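Local coordinates for oligopeptide-binding protein oppA (PDB 3DRF) that captures extracellular oligopeptides in a voluminous cavity, closing round them like a Venus fly-trap, and serves their uptake by the OppABCDF ABC transporter, at residues A[140-145]-A[177-182]; A[183-186]-A[191-194]; A[374-379]-A[535-540]; A[471-476]-A[491-496]; A[506-511]-A[520-525]. All blocks are in the same frame, centred on the assembly; numbering follows the deposited sequence.

Contact 1 of 5, residues A[140-145]-A[177-182]; sequences LANIVG and EMKPGM
Asn142 meets Glu177 in a facing loop, where the side-chain amide of Asn142 pairs with the N-H and C=O of Glu177 through two hydrogen bonds. This pairing ties the loop between helices 116-127 and 146-150 to the chain leaving strand 170-174, in a solute-binding protein of family 5. Along 140-145, Leu140 and Ala141 lead in, packing on helix 146-150, and Ala141 O is hydrogen-bonded by Lys176 NZ. At Asn142 the side chain starts with CG anti to the backbone N (chi1 177°), which carries the amide out to the other loop. Glu177 N donates to Asn142 OD1 over 3.1 Å, in the carbonyl plane and on a lone pair. In return Asn142 ND2 donates to Glu177 O at 3.0 Å, nearly within the plane of its own amide. With both ends engaged, the carboxamide has its flip state fixed. Ile143 and Val144 then turn to strand 170-174, where they touch Val173 and Gln174. Glu177 sends its carboxylate away from this pairing to a salt bridge with Lys96. The aliphatic part of Lys179 slides past the amide, its CE 3.6 Å from Asn142 CG, while Met182 CE approaches Asn142 ND2 at 3.9 Å. A water closes the arrangement, donating to Asn142 OD1 at 2.7 Å and accepting from Lys179 NZ at 3.0 Å.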
# COMPACT_ATOMS: atom_id res chain seq x y z
N LEU A 140 -2.30 -3.82 15.54
CA LEU A 140 -1.26 -3.58 16.59
C LEU A 140 -1.82 -3.61 18.02
O LEU A 140 -1.10 -3.80 18.93
CB LEU A 140 -0.54 -2.25 16.30
CG LEU A 140 0.36 -2.34 15.02
CD1 LEU A 140 0.96 -0.96 14.77
CD2 LEU A 140 1.50 -3.38 15.16
N ALA A 141 -3.15 -3.46 18.16
CA ALA A 141 -3.83 -3.58 19.48
C ALA A 141 -3.76 -4.99 20.10
O ALA A 141 -3.96 -5.18 21.24
CB ALA A 141 -5.28 -3.11 19.35
N ASN A 142 -3.43 -5.96 19.25
CA ASN A 142 -3.27 -7.36 19.66
C ASN A 142 -1.93 -7.71 20.30
O ASN A 142 -1.78 -8.78 20.79
CB ASN A 142 -3.63 -8.29 18.45
CG ASN A 142 -3.42 -9.81 18.75
OD1 ASN A 142 -4.11 -10.37 19.54
ND2 ASN A 142 -2.49 -10.40 18.07
N ILE A 143 -1.01 -6.76 20.35
CA ILE A 143 0.23 -6.91 21.14
C ILE A 143 -0.03 -6.35 22.54
O ILE A 143 -0.43 -5.24 22.69
CB ILE A 143 1.42 -6.21 20.45
CG1 ILE A 143 1.79 -6.99 19.18
CG2 ILE A 143 2.68 -6.19 21.44
CD1 ILE A 143 2.83 -6.20 18.29
N VAL A 144 0.17 -7.20 23.53
CA VAL A 144 -0.06 -6.81 24.93
C VAL A 144 0.68 -5.50 25.24
O VAL A 144 1.84 -5.37 24.98
CB VAL A 144 0.39 -7.98 25.89
CG1 VAL A 144 0.28 -7.53 27.35
CG2 VAL A 144 -0.56 -9.18 25.72
N GLY A 145 -0.07 -4.56 25.83
CA GLY A 145 0.54 -3.28 26.23
C GLY A 145 0.65 -2.21 25.13
O GLY A 145 0.94 -1.08 25.40
N GLU A 177 -3.95 -12.97 21.13
CA GLU A 177 -4.24 -14.19 20.40
C GLU A 177 -3.35 -14.28 19.16
O GLU A 177 -2.91 -13.31 18.57
CB GLU A 177 -5.73 -14.25 19.90
CG GLU A 177 -6.82 -14.10 20.99
CD GLU A 177 -6.83 -15.25 22.00
OE1 GLU A 177 -6.22 -16.26 21.78
OE2 GLU A 177 -7.48 -15.07 23.00
N MET A 178 -3.16 -15.52 18.75
CA MET A 178 -2.58 -15.80 17.45
C MET A 178 -3.60 -15.46 16.36
O MET A 178 -4.78 -15.44 16.61
CB MET A 178 -2.20 -17.28 17.34
CG MET A 178 -1.24 -17.75 18.42
SD MET A 178 0.33 -16.78 18.56
CE MET A 178 1.37 -17.43 17.20
N LYS A 179 -3.07 -15.16 15.19
CA LYS A 179 -3.89 -14.89 14.01
C LYS A 179 -3.43 -15.81 12.88
O LYS A 179 -2.27 -16.08 12.77
CB LYS A 179 -3.75 -13.39 13.64
CG LYS A 179 -3.98 -12.37 14.84
CD LYS A 179 -5.47 -12.27 15.17
CE LYS A 179 -5.63 -11.44 16.45
NZ LYS A 179 -7.08 -11.34 16.74
N PRO A 180 -4.36 -16.28 12.06
CA PRO A 180 -4.03 -17.33 11.06
C PRO A 180 -3.00 -16.86 10.01
O PRO A 180 -2.24 -17.63 9.52
CB PRO A 180 -5.42 -17.66 10.43
CG PRO A 180 -6.28 -16.48 10.75
CD PRO A 180 -5.82 -16.01 12.09
N GLY A 181 -2.95 -15.58 9.75
CA GLY A 181 -1.96 -15.05 8.82
C GLY A 181 -0.50 -14.90 9.32
O GLY A 181 0.34 -14.51 8.56
N MET A 182 -0.26 -15.17 10.60
CA MET A 182 1.07 -14.95 11.22
C MET A 182 2.22 -15.76 10.63
O MET A 182 3.33 -15.45 10.83
CB MET A 182 1.00 -15.16 12.73
CG MET A 182 0.38 -13.95 13.46
SD MET A 182 0.27 -14.41 15.22
CE MET A 182 -0.28 -12.84 15.97
O HOH W 1 -6.80 -10.08 19.43

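Contact 2 of 5, residues A[183-186]-A[191-194]; sequences TQSG and LETV
The carboxylate of Glu192 is the flat group of this contact, and the 183-186 segment meets it at its two oxygens, with one donor for each. Ser185 OG donates to Glu192 OE1 over a short 2.6 Å, and Gly186 N donates to Glu192 OE2 at 2.8 Å. Both bonds use the syn lone pair of the oxygen, on the side of its partner oxygen, and the two donors together grip the carboxylate. The backbone bond is almost straight, at 174°. Glu192 gets there by an extended chain, with CD anti about the CB-CG bond (chi2 -177°), which reaches across toward Ser185, whose CA lies 8.0 Å from the CA of Glu192. On the other side, Ser185 OG stands anti to its own N (chi1 -179°), and Ser185 CB follows it to 3.5 Å from Glu192 OE1. The two bonds link parts of one loop, separated by four residues, between strand 170-174 and helix 197-200. Phe81 of strand 81-82 touches both Ser185 and Glu192, while Ser185 also packs on an apolar side chain of the bound peptide. Buried as it is, the carboxylate has two neutral donors here rather than a counter-charge in the segments; their N-H and O-H dipoles would probably offset part of the cost of burying a negative charge, while holding the rotation of the carboxylate.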
# COMPACT_ATOMS: atom_id res chain seq x y z
N THR A 183 1.86 -16.81 9.91
CA THR A 183 2.85 -17.63 9.19
C THR A 183 3.35 -16.97 7.88
O THR A 183 4.29 -17.45 7.31
CB THR A 183 2.26 -19.01 8.83
OG1 THR A 183 1.04 -18.77 8.13
CG2 THR A 183 2.00 -19.86 10.10
N GLN A 184 2.78 -15.83 7.52
CA GLN A 184 3.00 -15.24 6.21
C GLN A 184 3.46 -13.78 6.35
O GLN A 184 2.90 -13.01 7.15
CB GLN A 184 1.68 -15.32 5.42
CG GLN A 184 1.77 -15.02 3.93
CD GLN A 184 0.62 -15.62 3.12
OE1 GLN A 184 0.16 -16.73 3.43
NE2 GLN A 184 0.20 -14.93 2.04
N SER A 185 4.45 -13.39 5.57
CA SER A 185 4.92 -12.02 5.57
C SER A 185 3.74 -11.12 5.13
O SER A 185 2.91 -11.49 4.32
CB SER A 185 6.14 -11.87 4.64
OG SER A 185 6.60 -10.54 4.66
N GLY A 186 3.71 -9.93 5.71
CA GLY A 186 2.66 -8.95 5.42
C GLY A 186 1.43 -9.15 6.31
O GLY A 186 0.47 -8.49 6.11
N LEU A 191 5.55 -6.70 13.19
CA LEU A 191 6.27 -5.93 12.17
C LEU A 191 7.56 -6.66 11.76
O LEU A 191 8.01 -7.55 12.42
CB LEU A 191 6.56 -4.47 12.68
CG LEU A 191 5.28 -3.67 13.10
CD1 LEU A 191 5.63 -2.30 13.72
CD2 LEU A 191 4.30 -3.52 11.86
N GLU A 192 8.14 -6.18 10.67
CA GLU A 192 9.20 -6.95 10.00
C GLU A 192 10.41 -6.14 9.64
O GLU A 192 11.19 -6.57 8.85
CB GLU A 192 8.63 -7.64 8.72
CG GLU A 192 7.35 -8.49 8.98
CD GLU A 192 6.84 -9.20 7.74
OE1 GLU A 192 7.62 -9.61 6.89
OE2 GLU A 192 5.66 -9.36 7.68
N THR A 193 10.54 -4.94 10.21
CA THR A 193 11.69 -4.06 9.94
C THR A 193 12.33 -3.60 11.25
O THR A 193 11.75 -3.69 12.27
CB THR A 193 11.23 -2.80 9.12
OG1 THR A 193 10.27 -2.05 9.89
CG2 THR A 193 10.57 -3.22 7.78
N VAL A 194 13.57 -3.13 11.11
CA VAL A 194 14.34 -2.48 12.19
C VAL A 194 14.61 -1.00 11.86
O VAL A 194 14.61 -0.60 10.77
CB VAL A 194 15.72 -3.22 12.42
CG1 VAL A 194 15.50 -4.52 13.19
CG2 VAL A 194 16.47 -3.48 11.10

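Contact 3 of 5, residues A[374-379]-A[535-540]; sequences KGYEKQ and YVIPTN
A CH-pi contact between a loop tyrosine and a strand isoleucine joins the 374-379 loop to the start of strand 536-549, at a buried place on the mixed sheet to which that strand belongs. Tyr376 and Ile537 cross at about a right angle. The isoleucine places its CD1 over one face of the phenol ring, 3.9 Å from the centroid and 16° off the normal. Its other branch reaches the near end of the same ring: Ile537 CG2 lies 3.7 Å from Tyr376 CD2 and is also close to Tyr376 CB and CG. With CG1 anti to the carbonyl carbon (chi1 -54°) and a further bend at chi2, the isoleucine can spread both methyls along the tyrosine. Pro538 adds a looser touch, its CD 4.4 Å from Tyr376 CD2. Polar links between the backbones run through water. One water accepts from Tyr376 N at 2.9 Å and donates to Pro538 O at 3.2 Å, lying in the plane of the phenol ring at its edge. Beside the tyrosine, Gly375 N donates to the syn lone pair of Glu377 OE1 at 2.9 Å, a bond within the loop. The phenol hydroxyl is bonded to Asn531 O; an alanine at Tyr376 would probably leave Ile537 CD1 without the ring beneath it and Asn531 O without this partner. Around the pair, Tyr338 meets the tyrosine ring with planes at about 45° and Gln334 of helix 330-339 touches it, while Ile537 packs on Met305 and Tyr307 of strand 292-307 and Pro538 on Asn531 of helix 516-533.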
# COMPACT_ATOMS: atom_id res chain seq x y z
N LYS A 374 -20.11 -11.02 -7.06
CA LYS A 374 -20.48 -10.04 -8.06
C LYS A 374 -20.33 -8.64 -7.45
O LYS A 374 -20.78 -8.36 -6.38
CB LYS A 374 -21.91 -10.22 -8.50
CG LYS A 374 -22.27 -11.61 -8.96
CD LYS A 374 -21.36 -12.11 -10.08
CE LYS A 374 -21.74 -13.55 -10.54
NZ LYS A 374 -20.63 -14.12 -11.29
N GLY A 375 -19.69 -7.80 -8.22
CA GLY A 375 -19.46 -6.42 -7.86
C GLY A 375 -20.00 -5.48 -8.93
O GLY A 375 -21.07 -5.66 -9.42
N TYR A 376 -19.18 -4.52 -9.31
CA TYR A 376 -19.56 -3.39 -10.19
C TYR A 376 -18.76 -3.48 -11.48
O TYR A 376 -18.60 -2.51 -12.18
CB TYR A 376 -19.35 -2.02 -9.44
CG TYR A 376 -20.21 -1.92 -8.18
CD1 TYR A 376 -21.49 -1.34 -8.20
CD2 TYR A 376 -19.77 -2.51 -6.99
CE1 TYR A 376 -22.27 -1.32 -7.05
CE2 TYR A 376 -20.55 -2.47 -5.86
CZ TYR A 376 -21.79 -1.89 -5.90
OH TYR A 376 -22.60 -1.86 -4.80
N GLU A 377 -18.30 -4.68 -11.77
CA GLU A 377 -17.46 -4.92 -12.96
C GLU A 377 -18.19 -4.80 -14.33
O GLU A 377 -17.57 -4.74 -15.34
CB GLU A 377 -16.72 -6.27 -12.84
CG GLU A 377 -17.63 -7.52 -12.82
CD GLU A 377 -18.19 -7.92 -11.45
OE1 GLU A 377 -18.03 -7.19 -10.53
OE2 GLU A 377 -18.84 -8.95 -11.36
N LYS A 378 -19.53 -4.80 -14.27
CA LYS A 378 -20.37 -4.60 -15.45
C LYS A 378 -21.19 -3.32 -15.29
O LYS A 378 -21.85 -3.15 -14.33
CB LYS A 378 -21.32 -5.81 -15.62
CG LYS A 378 -22.28 -5.72 -16.78
CD LYS A 378 -23.02 -7.01 -16.91
CE LYS A 378 -24.01 -6.99 -18.14
NZ LYS A 378 -23.33 -6.59 -19.39
N GLN A 379 -21.08 -2.44 -16.28
CA GLN A 379 -21.86 -1.20 -16.25
C GLN A 379 -23.37 -1.55 -16.25
O GLN A 379 -23.77 -2.42 -16.95
CB GLN A 379 -21.53 -0.30 -17.45
CG GLN A 379 -22.23 1.08 -17.33
CD GLN A 379 -21.91 2.02 -18.51
OE1 GLN A 379 -21.74 3.18 -18.35
NE2 GLN A 379 -21.86 1.47 -19.67
N TYR A 535 -19.28 1.39 0.60
CA TYR A 535 -18.46 2.49 1.10
C TYR A 535 -17.24 2.72 0.21
O TYR A 535 -16.77 3.81 0.15
CB TYR A 535 -17.99 2.17 2.53
CG TYR A 535 -19.12 1.97 3.57
CD1 TYR A 535 -20.26 2.77 3.60
CD2 TYR A 535 -19.02 0.98 4.54
CE1 TYR A 535 -21.24 2.58 4.58
CE2 TYR A 535 -20.00 0.80 5.51
CZ TYR A 535 -21.07 1.61 5.52
OH TYR A 535 -22.07 1.51 6.48
N VAL A 536 -16.80 1.65 -0.46
CA VAL A 536 -15.79 1.74 -1.52
C VAL A 536 -16.28 0.81 -2.64
O VAL A 536 -17.05 -0.09 -2.39
CB VAL A 536 -14.39 1.30 -1.01
CG1 VAL A 536 -13.90 2.24 0.13
CG2 VAL A 536 -14.40 -0.18 -0.55
N ILE A 537 -15.82 1.09 -3.83
CA ILE A 537 -16.17 0.28 -5.01
C ILE A 537 -14.84 -0.24 -5.64
O ILE A 537 -14.00 0.49 -6.01
CB ILE A 537 -16.90 1.15 -6.08
CG1 ILE A 537 -18.15 1.91 -5.52
CG2 ILE A 537 -17.29 0.28 -7.31
CD1 ILE A 537 -19.29 0.98 -5.01
N PRO A 538 -14.73 -1.57 -5.76
CA PRO A 538 -13.49 -2.13 -6.36
C PRO A 538 -13.40 -1.66 -7.82
O PRO A 538 -14.38 -1.64 -8.50
CB PRO A 538 -13.70 -3.64 -6.31
CG PRO A 538 -14.78 -3.85 -5.24
CD PRO A 538 -15.67 -2.64 -5.36
N THR A 539 -12.23 -1.36 -8.29
CA THR A 539 -12.03 -0.89 -9.69
C THR A 539 -11.32 -1.97 -10.54
O THR A 539 -11.92 -2.63 -11.30
CB THR A 539 -11.33 0.50 -9.70
OG1 THR A 539 -12.11 1.37 -8.88
CG2 THR A 539 -11.29 1.05 -11.15
N ASN A 540 -10.01 -2.09 -10.36
CA ASN A 540 -9.17 -3.05 -11.13
C ASN A 540 -8.23 -3.97 -10.33
O ASN A 540 -7.72 -3.63 -9.28
CB ASN A 540 -8.28 -2.30 -12.12
CG ASN A 540 -9.04 -1.76 -13.32
OD1 ASN A 540 -8.82 -0.66 -13.72
ND2 ASN A 540 -9.84 -2.52 -13.85
O HOH W 2 -16.48 -4.05 -8.51
O HOH W 3 -16.05 -1.19 -10.60

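Contact 4 of 5, residues A[471-476]-A[491-496]; sequences GSWSLA and YNFGHF
Trp473, Tyr491 and Phe493 form an aromatic cluster that joins the end of strand 468-474 to the loop before helix 499-508, beside the bound peptide. Among the ring pairs, the six-membered ring of Trp473 and the Tyr491 ring have centroids 5.2 Å apart and planes inclined at 40°, an oblique pairing. The Trp473 and Phe493 side chains approach from opposite directions, their planes at 22°, yet offset enough that little of one ring lies over the other, with centroids 5.5 Å apart. The apolar touches fall on the benzo ring atoms of the indole: Trp473 CH2 is 3.5 Å from Tyr491 CD2, and Trp473 CZ2 is 3.6 Å from Phe493 CE2. CG of Trp473 lies anti to the carbonyl carbon (chi1 -64°), which sends the benzo end of the indole toward the loop. Replacing Trp473 by an alanine would probably open a gap beside Tyr491 and Phe493 and leave Tyr306 OH without its indole N-H partner. Polar bonds secure the margins. Trp473 NE1 binds Tyr306 OH, and Tyr491 OH binds Asn55 OD1. Within the loop, a type I turn from Asn492 to His495 is closed by His495 N donating to Asn492 O at 3.1 Å. Trp473 and Ser474 pair antiparallel with the peptide backbone, and the side chains of Trp473 and Phe493 pack on apolar peptide side chains. Dispersion and shape thus hold the cluster together, while its polar groups are tied to other parts of the chain, probably giving the peptide an apolar surface at Trp473 and Phe493.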
# COMPACT_ATOMS: atom_id res chain seq x y z
N GLY A 471 -8.20 5.44 -5.16
CA GLY A 471 -6.97 5.02 -4.51
C GLY A 471 -6.44 3.76 -5.21
O GLY A 471 -7.12 3.09 -5.93
N SER A 472 -5.18 3.50 -5.01
CA SER A 472 -4.54 2.27 -5.50
C SER A 472 -3.58 1.80 -4.42
O SER A 472 -2.97 2.64 -3.74
CB SER A 472 -3.77 2.51 -6.80
OG SER A 472 -4.63 2.85 -7.88
N TRP A 473 -3.45 0.49 -4.25
CA TRP A 473 -2.59 -0.08 -3.24
C TRP A 473 -1.71 -1.16 -3.81
O TRP A 473 -2.17 -2.05 -4.53
CB TRP A 473 -3.41 -0.72 -2.12
CG TRP A 473 -4.25 0.24 -1.35
CD1 TRP A 473 -5.57 0.53 -1.54
CD2 TRP A 473 -3.82 1.05 -0.26
NE1 TRP A 473 -5.98 1.48 -0.64
CE2 TRP A 473 -4.92 1.81 0.17
CE3 TRP A 473 -2.60 1.20 0.41
CZ2 TRP A 473 -4.85 2.71 1.25
CZ3 TRP A 473 -2.52 2.10 1.47
CH2 TRP A 473 -3.63 2.85 1.86
N SER A 474 -0.42 -1.09 -3.48
CA SER A 474 0.46 -2.24 -3.53
C SER A 474 0.27 -2.94 -2.19
O SER A 474 0.80 -2.51 -1.16
CB SER A 474 1.91 -1.81 -3.73
OG SER A 474 2.12 -1.36 -5.05
N LEU A 475 -0.50 -4.00 -2.22
CA LEU A 475 -0.99 -4.67 -1.03
C LEU A 475 0.11 -5.47 -0.29
O LEU A 475 1.01 -5.96 -0.87
CB LEU A 475 -2.13 -5.63 -1.40
CG LEU A 475 -3.43 -5.00 -1.89
CD1 LEU A 475 -4.34 -6.07 -2.50
CD2 LEU A 475 -4.16 -4.24 -0.79
N ALA A 476 -0.10 -5.58 1.03
CA ALA A 476 0.71 -6.48 1.85
C ALA A 476 0.51 -7.90 1.35
O ALA A 476 -0.51 -8.22 0.83
CB ALA A 476 0.25 -6.37 3.34
N TYR A 491 -5.59 4.84 7.33
CA TYR A 491 -5.63 4.38 5.93
C TYR A 491 -7.07 4.10 5.40
O TYR A 491 -7.24 3.96 4.25
CB TYR A 491 -4.79 3.12 5.77
CG TYR A 491 -3.28 3.34 5.56
CD1 TYR A 491 -2.67 4.55 5.83
CD2 TYR A 491 -2.49 2.31 5.12
CE1 TYR A 491 -1.30 4.71 5.64
CE2 TYR A 491 -1.13 2.47 4.93
CZ TYR A 491 -0.54 3.66 5.20
OH TYR A 491 0.85 3.79 4.98
N ASN A 492 -8.06 4.10 6.30
CA ASN A 492 -9.47 4.11 5.92
C ASN A 492 -9.82 5.55 5.52
O ASN A 492 -10.28 6.33 6.28
CB ASN A 492 -10.35 3.60 7.09
CG ASN A 492 -11.84 3.40 6.67
OD1 ASN A 492 -12.37 4.15 5.97
ND2 ASN A 492 -12.44 2.35 7.13
N PHE A 493 -9.55 5.87 4.25
CA PHE A 493 -9.53 7.28 3.76
C PHE A 493 -10.88 7.96 3.74
O PHE A 493 -10.94 9.13 3.87
CB PHE A 493 -8.93 7.36 2.32
CG PHE A 493 -7.44 7.02 2.22
CD1 PHE A 493 -6.58 7.22 3.31
CD2 PHE A 493 -6.93 6.53 1.06
CE1 PHE A 493 -5.23 6.91 3.23
CE2 PHE A 493 -5.57 6.23 1.00
CZ PHE A 493 -4.74 6.46 2.06
N GLY A 494 -11.92 7.18 3.54
CA GLY A 494 -13.29 7.69 3.60
C GLY A 494 -13.94 7.67 4.99
O GLY A 494 -15.02 8.18 5.13
N HIS A 495 -13.29 7.04 5.96
CA HIS A 495 -13.65 7.07 7.41
C HIS A 495 -15.03 6.43 7.71
O HIS A 495 -15.75 6.92 8.53
CB HIS A 495 -13.59 8.52 7.98
CG HIS A 495 -12.42 9.30 7.48
ND1 HIS A 495 -11.13 8.96 7.81
CD2 HIS A 495 -12.35 10.36 6.67
CE1 HIS A 495 -10.30 9.77 7.18
NE2 HIS A 495 -11.02 10.65 6.52
N PHE A 496 -15.29 5.30 7.08
CA PHE A 496 -16.44 4.50 7.50
C PHE A 496 -16.07 3.75 8.79
O PHE A 496 -14.93 3.50 9.09
CB PHE A 496 -16.99 3.58 6.38
CG PHE A 496 -16.11 2.36 6.04
CD1 PHE A 496 -16.05 1.24 6.89
CD2 PHE A 496 -15.36 2.37 4.87
CE1 PHE A 496 -15.28 0.13 6.53
CE2 PHE A 496 -14.60 1.24 4.53
CZ PHE A 496 -14.56 0.14 5.36

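Contact 5 of 5, residues A[506-511]-A[520-525]; sequences NDIDSA and KAAFVK
Ile508 meets Ala522 and Phe523 where the end of helix 499-508 packs on helix 516-533, two consecutive helices whose nearest CA atoms in these segments, those of Ile508 and Ala522, are 5.3 Å apart. From CB of Ile508 the side chain forks. The CG2 branch, anti to the backbone N, goes over one face of the Phe523 ring in a CH-pi contact, 3.9 Å from the centroid and 27° off the normal. It leans to the rim, where Ile508 CG2 is 3.5 Å from Phe523 CZ. The other branch passes alongside Ala522, with Ile508 CG1 3.7 Å from Ala522 CB, and ends at CD1, which lies 3.8 Å from Phe523 CD1. The isoleucine thus straddles the ring and the alanine, whose small side chain is consistent with the close approach of the helices. Asp507 borders the pair, its OD2 3.8 Å from Ala522 CB, while its OD1 is bonded to Tyr518 OH. Farther along, Ser510 OG donates to Asp507 O at 2.9 Å as the helix gives way to loop. An Asp509-Arg519 salt bridge and packing of Ile508 on Tyr526 further join the two helical parts; beyond them, Phe523 stacks with Phe368 and touches Ile361 and Pro479.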
# COMPACT_ATOMS: atom_id res chain seq x y z
N ASN A 506 -12.65 -8.83 11.63
CA ASN A 506 -12.19 -9.60 12.81
C ASN A 506 -12.42 -11.11 12.60
O ASN A 506 -11.58 -11.88 12.96
CB ASN A 506 -12.90 -9.09 14.09
CG ASN A 506 -12.51 -7.66 14.47
OD1 ASN A 506 -11.58 -7.10 13.97
ND2 ASN A 506 -13.26 -7.13 15.36
N ASP A 507 -13.55 -11.47 12.00
CA ASP A 507 -13.86 -12.92 11.78
C ASP A 507 -12.77 -13.59 10.90
O ASP A 507 -12.39 -14.69 11.16
CB ASP A 507 -15.28 -13.06 11.22
CG ASP A 507 -15.84 -14.45 11.41
OD1 ASP A 507 -15.61 -15.04 12.45
OD2 ASP A 507 -16.54 -14.90 10.55
N ILE A 508 -12.31 -12.87 9.87
CA ILE A 508 -11.26 -13.36 8.97
C ILE A 508 -9.98 -13.75 9.72
O ILE A 508 -9.29 -14.67 9.37
CB ILE A 508 -11.01 -12.30 7.88
CG1 ILE A 508 -12.14 -12.38 6.82
CG2 ILE A 508 -9.59 -12.44 7.26
CD1 ILE A 508 -12.23 -11.09 5.90
N ASP A 509 -9.71 -13.01 10.78
CA ASP A 509 -8.45 -13.20 11.54
C ASP A 509 -8.69 -13.84 12.91
O ASP A 509 -7.81 -13.93 13.68
CB ASP A 509 -7.65 -11.86 11.69
CG ASP A 509 -7.11 -11.33 10.38
OD1 ASP A 509 -6.94 -12.09 9.47
OD2 ASP A 509 -6.93 -10.15 10.32
N SER A 510 -9.89 -14.32 13.16
CA SER A 510 -10.23 -14.96 14.42
C SER A 510 -9.62 -16.38 14.56
O SER A 510 -9.17 -16.97 13.63
CB SER A 510 -11.78 -15.05 14.55
OG SER A 510 -12.33 -16.05 13.73
N ALA A 511 -9.70 -16.86 15.81
CA ALA A 511 -9.28 -18.24 16.14
C ALA A 511 -10.08 -19.27 15.33
O ALA A 511 -9.54 -20.22 14.93
CB ALA A 511 -9.44 -18.49 17.69
N LYS A 520 -12.14 -19.06 4.53
CA LYS A 520 -12.64 -18.81 3.17
C LYS A 520 -14.05 -18.21 3.17
O LYS A 520 -14.30 -17.27 2.51
CB LYS A 520 -12.62 -20.12 2.36
CG LYS A 520 -12.97 -19.93 0.86
CD LYS A 520 -13.02 -21.35 0.18
CE LYS A 520 -13.24 -21.28 -1.38
NZ LYS A 520 -11.95 -21.16 -2.02
N ALA A 521 -14.96 -18.79 3.96
CA ALA A 521 -16.32 -18.25 4.08
C ALA A 521 -16.35 -16.84 4.68
O ALA A 521 -17.15 -16.04 4.27
CB ALA A 521 -17.23 -19.23 4.87
N ALA A 522 -15.47 -16.58 5.63
CA ALA A 522 -15.35 -15.24 6.18
C ALA A 522 -14.86 -14.24 5.12
O ALA A 522 -15.39 -13.20 5.03
CB ALA A 522 -14.42 -15.30 7.37
N PHE A 523 -13.90 -14.63 4.31
CA PHE A 523 -13.43 -13.78 3.20
C PHE A 523 -14.55 -13.53 2.18
O PHE A 523 -14.66 -12.47 1.70
CB PHE A 523 -12.18 -14.38 2.51
CG PHE A 523 -10.86 -13.82 3.03
CD1 PHE A 523 -10.49 -12.50 2.84
CD2 PHE A 523 -9.99 -14.64 3.72
CE1 PHE A 523 -9.30 -11.99 3.31
CE2 PHE A 523 -8.75 -14.15 4.18
CZ PHE A 523 -8.43 -12.82 3.99
N VAL A 524 -15.34 -14.55 1.87
CA VAL A 524 -16.45 -14.36 0.90
C VAL A 524 -17.48 -13.35 1.48
O VAL A 524 -17.93 -12.50 0.80
CB VAL A 524 -17.12 -15.72 0.55
CG1 VAL A 524 -18.47 -15.48 -0.16
CG2 VAL A 524 -16.21 -16.55 -0.33
N LYS A 525 -17.85 -13.55 2.72
CA LYS A 525 -18.84 -12.66 3.39
C LYS A 525 -18.37 -11.21 3.40
O LYS A 525 -19.11 -10.34 3.07
CB LYS A 525 -19.20 -13.18 4.79
CG LYS A 525 -20.28 -12.29 5.46
CD LYS A 525 -20.64 -12.81 6.85
CE LYS A 525 -21.88 -12.14 7.44
NZ LYS A 525 -21.66 -10.67 7.67

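How the contacts relate
Contacts 1 and 2 come first along the chain, in adjoining segments with centres 12 Å apart. Contacts 4 and 5 follow one another within the span between the two segments of contact 3. Contacts 3 and 4 share the mixed sheet, through strands 536-549 and 468-474, and touch where Tyr535 meets Phe496; helix 516-533 of contact 5 leads into strand 536-549. Although distant in sequence, contact 1 meets contact 5 through Lys179 and Pro180 against Asp509, and contact 2 meets contact 4 where Gly186 O approaches Ala476 CB. Contacts 2 and 4 both border the bound peptide, so their meeting joins chain parts gathered round it in the closed form.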